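Local coordinates for protein putative thioesterase (Escherichia coli, PDB 5UGZ) that probably hydrolyses thioesters to release intermediates from the colibactin NRPS/PKS assembly line, acting as an unusual type II thioesterase, at residues L142-M148 / F171-K176. Numbering follows the deposited sequence.
Sequences LPDQAFM and FTPIIK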
loop_
_atom_site.group_PDB
_atom_site.type_symbol
_atom_site.label_atom_id
_atom_site.label_comp_id
_atom_site.label_asym_id
_atom_site.label_seq_id
_atom_site.Cartn_x
_atom_site.Cartn_y
_atom_site.Cartn_z
ATOM N N LEU A 142 2.174 -9.952 20.784
ATOM C CA LEU A 142 1.093 -10.136 21.733
ATOM C C LEU A 142 0.312 -11.410 21.419
ATOM O O LEU A 142 0.134 -11.767 20.248
ATOM C CB LEU A 142 0.134 -8.953 21.695
ATOM C CG LEU A 142 0.552 -7.649 22.363
ATOM C CD1 LEU A 142 -0.320 -6.523 21.849
ATOM C CD2 LEU A 142 0.436 -7.773 23.867
ATOM N N PRO A 143 -0.169 -12.113 22.452
ATOM C CA PRO A 143 -1.138 -13.192 22.228
ATOM C C PRO A 143 -2.218 -12.735 21.259
ATOM O O PRO A 143 -2.569 -11.554 21.206
ATOM C CB PRO A 143 -1.706 -13.446 23.625
ATOM C CG PRO A 143 -0.618 -13.018 24.545
ATOM C CD PRO A 143 0.141 -11.926 23.881
ATOM N N ASP A 144 -2.749 -13.686 20.484
ATOM C CA ASP A 144 -3.679 -13.326 19.420
ATOM C C ASP A 144 -4.840 -12.502 19.956
ATOM O O ASP A 144 -5.221 -11.489 19.361
ATOM C CB ASP A 144 -4.190 -14.580 18.707
ATOM C CG ASP A 144 -3.114 -15.266 17.867
ATOM O OD1 ASP A 144 -2.048 -14.667 17.617
ATOM O OD2 ASP A 144 -3.340 -16.419 17.453
ATOM N N GLN A 145 -5.401 -12.904 21.093
ATOM C CA GLN A 145 -6.556 -12.198 21.633
ATOM C C GLN A 145 -6.218 -10.750 21.967
ATOM O O GLN A 145 -6.988 -9.832 21.659
ATOM C CB GLN A 145 -7.070 -12.917 22.872
ATOM C CG GLN A 145 -8.202 -12.181 23.546
ATOM C CD GLN A 145 -9.534 -12.779 23.209
ATOM O OE1 GLN A 145 -10.171 -12.396 22.219
ATOM N NE2 GLN A 145 -9.966 -13.747 24.019
ATOM N N ALA A 146 -5.070 -10.531 22.613
ATOM C CA ALA A 146 -4.659 -9.177 22.976
ATOM C C ALA A 146 -4.277 -8.344 21.750
ATOM O O ALA A 146 -4.529 -7.133 21.719
ATOM C CB ALA A 146 -3.497 -9.245 23.964
ATOM N N PHE A 147 -3.660 -8.970 20.745
ATOM C CA PHE A 147 -3.322 -8.268 19.509
ATOM C C PHE A 147 -4.573 -7.704 18.842
ATOM O O PHE A 147 -4.662 -6.501 18.573
ATOM C CB PHE A 147 -2.577 -9.224 18.568
ATOM C CG PHE A 147 -2.272 -8.643 17.212
ATOM C CD1 PHE A 147 -1.183 -7.799 17.029
ATOM C CD2 PHE A 147 -3.062 -8.955 16.115
ATOM C CE1 PHE A 147 -0.898 -7.257 15.775
ATOM C CE2 PHE A 147 -2.783 -8.416 14.859
ATOM C CZ PHE A 147 -1.697 -7.569 14.691
ATOM N N MET A 148 -5.570 -8.555 18.596
ATOM C CA MET A 148 -6.753 -8.115 17.866
ATOM C C MET A 148 -7.525 -7.049 18.626
ATOM O O MET A 148 -8.125 -6.164 18.004
ATOM C CB MET A 148 -7.654 -9.303 17.555
ATOM C CG MET A 148 -7.009 -10.326 16.629
ATOM S SD MET A 148 -6.546 -9.610 15.041
ATOM C CE MET A 148 -8.150 -9.087 14.441
ATOM N N PHE A 171 -8.813 -15.240 10.245
ATOM C CA PHE A 171 -8.251 -13.966 9.817
ATOM C C PHE A 171 -7.060 -13.535 10.661
ATOM O O PHE A 171 -6.146 -12.882 10.154
ATOM C CB PHE A 171 -9.355 -12.911 9.863
ATOM C CG PHE A 171 -8.891 -11.507 9.641
ATOM C CD1 PHE A 171 -8.384 -11.110 8.416
ATOM C CD2 PHE A 171 -9.022 -10.561 10.645
ATOM C CE1 PHE A 171 -7.978 -9.793 8.204
ATOM C CE2 PHE A 171 -8.624 -9.253 10.443
ATOM C CZ PHE A 171 -8.100 -8.869 9.223
ATOM N N THR A 172 -7.037 -13.891 11.936
ATOM C CA THR A 172 -6.021 -13.342 12.829
ATOM C C THR A 172 -4.595 -13.637 12.383
ATOM O O THR A 172 -3.782 -12.696 12.334
ATOM C CB THR A 172 -6.303 -13.840 14.246
ATOM O OG1 THR A 172 -7.420 -13.106 14.758
ATOM C CG2 THR A 172 -5.088 -13.618 15.145
ATOM N N PRO A 173 -4.218 -14.874 12.049
ATOM C CA PRO A 173 -2.832 -15.121 11.611
ATOM C C PRO A 173 -2.402 -14.247 10.446
ATOM O O PRO A 173 -1.233 -13.862 10.368
ATOM C CB PRO A 173 -2.847 -16.602 11.214
ATOM C CG PRO A 173 -4.011 -17.176 11.902
ATOM C CD PRO A 173 -5.033 -16.098 12.035
ATOM N N ILE A 174 -3.318 -13.927 9.534
ATOM C CA ILE A 174 -2.952 -13.180 8.336
ATOM C C ILE A 174 -2.586 -11.739 8.685
ATOM O O ILE A 174 -1.504 -11.265 8.333
ATOM C CB ILE A 174 -4.087 -13.254 7.300
ATOM C CG1 ILE A 174 -4.248 -14.704 6.811
ATOM C CG2 ILE A 174 -3.813 -12.324 6.146
ATOM C CD1 ILE A 174 -5.650 -15.013 6.319
ATOM N N ILE A 175 -3.469 -11.035 9.406
ATOM C CA ILE A 175 -3.209 -9.643 9.779
ATOM C C ILE A 175 -2.034 -9.533 10.755
ATOM O O ILE A 175 -1.284 -8.550 10.721
ATOM C CB ILE A 175 -4.499 -8.985 10.338
ATOM C CG1 ILE A 175 -4.238 -7.535 10.785
ATOM C CG2 ILE A 175 -5.115 -9.806 11.456
ATOM C CD1 ILE A 175 -5.430 -6.594 10.595
ATOM N N LYS A 176 -1.842 -10.534 11.623
ATOM C CA LYS A 176 -0.715 -10.514 12.554
ATOM C C LYS A 176 0.608 -10.658 11.819
ATOM O O LYS A 176 1.603 -10.014 12.180
ATOM C CB LYS A 176 -0.869 -11.628 13.586
ATOM C CG LYS A 176 -0.102 -11.399 14.864
ATOM C CD LYS A 176 -0.395 -12.514 15.839
ATOM C CE LYS A 176 0.050 -12.171 17.246
ATOM N NZ LYS A 176 -0.072 -13.372 18.112
#
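K176 reaches from helix 165-183 to L142 and D144 at the N-terminal end of helix 144-154, within the helical insertion after strand 121-125 that probably corresponds to the lid of related alpha/beta-hydrolase thioesterases; the axes of segments 144-148 and 171-176 cross at 66°. The polar contacts gather at the amine. K176 NZ donates a hydrogen bond to L142 O (2.7 Å). It approaches in the carbonyl plane, with a C=O...N angle of 160°. K176 NZ also forms a salt bridge with D144 OD1, modelled at 2.4 Å, a doubtful length for such a bond. CG of K176 lies anti to the backbone N and the chain runs extended beyond it, which carries the amine past F147 to both oxygens. On the way, a CH-pi contact forms: K176 CG sits 3.9 Å from the F147 ring centroid, 8° off the normal. With an alanine here, D144 is likely to lose its cationic mate, and the F147 ring the methylene chain against it. Y179 packs edge-to-face with the same ring. The remaining contacts are mainly apolar. T172 CG2 packs 3.7 Å from D144 CG, while T172 OG1, hydrogen-bonded to M168 O, also lies 3.4 Å from M148 CG. M148, bent at chi2 and chi3, brings SD to 3.9 Å from I175 CG2 and places its CE methyl 4.0 Å from F171 CE2.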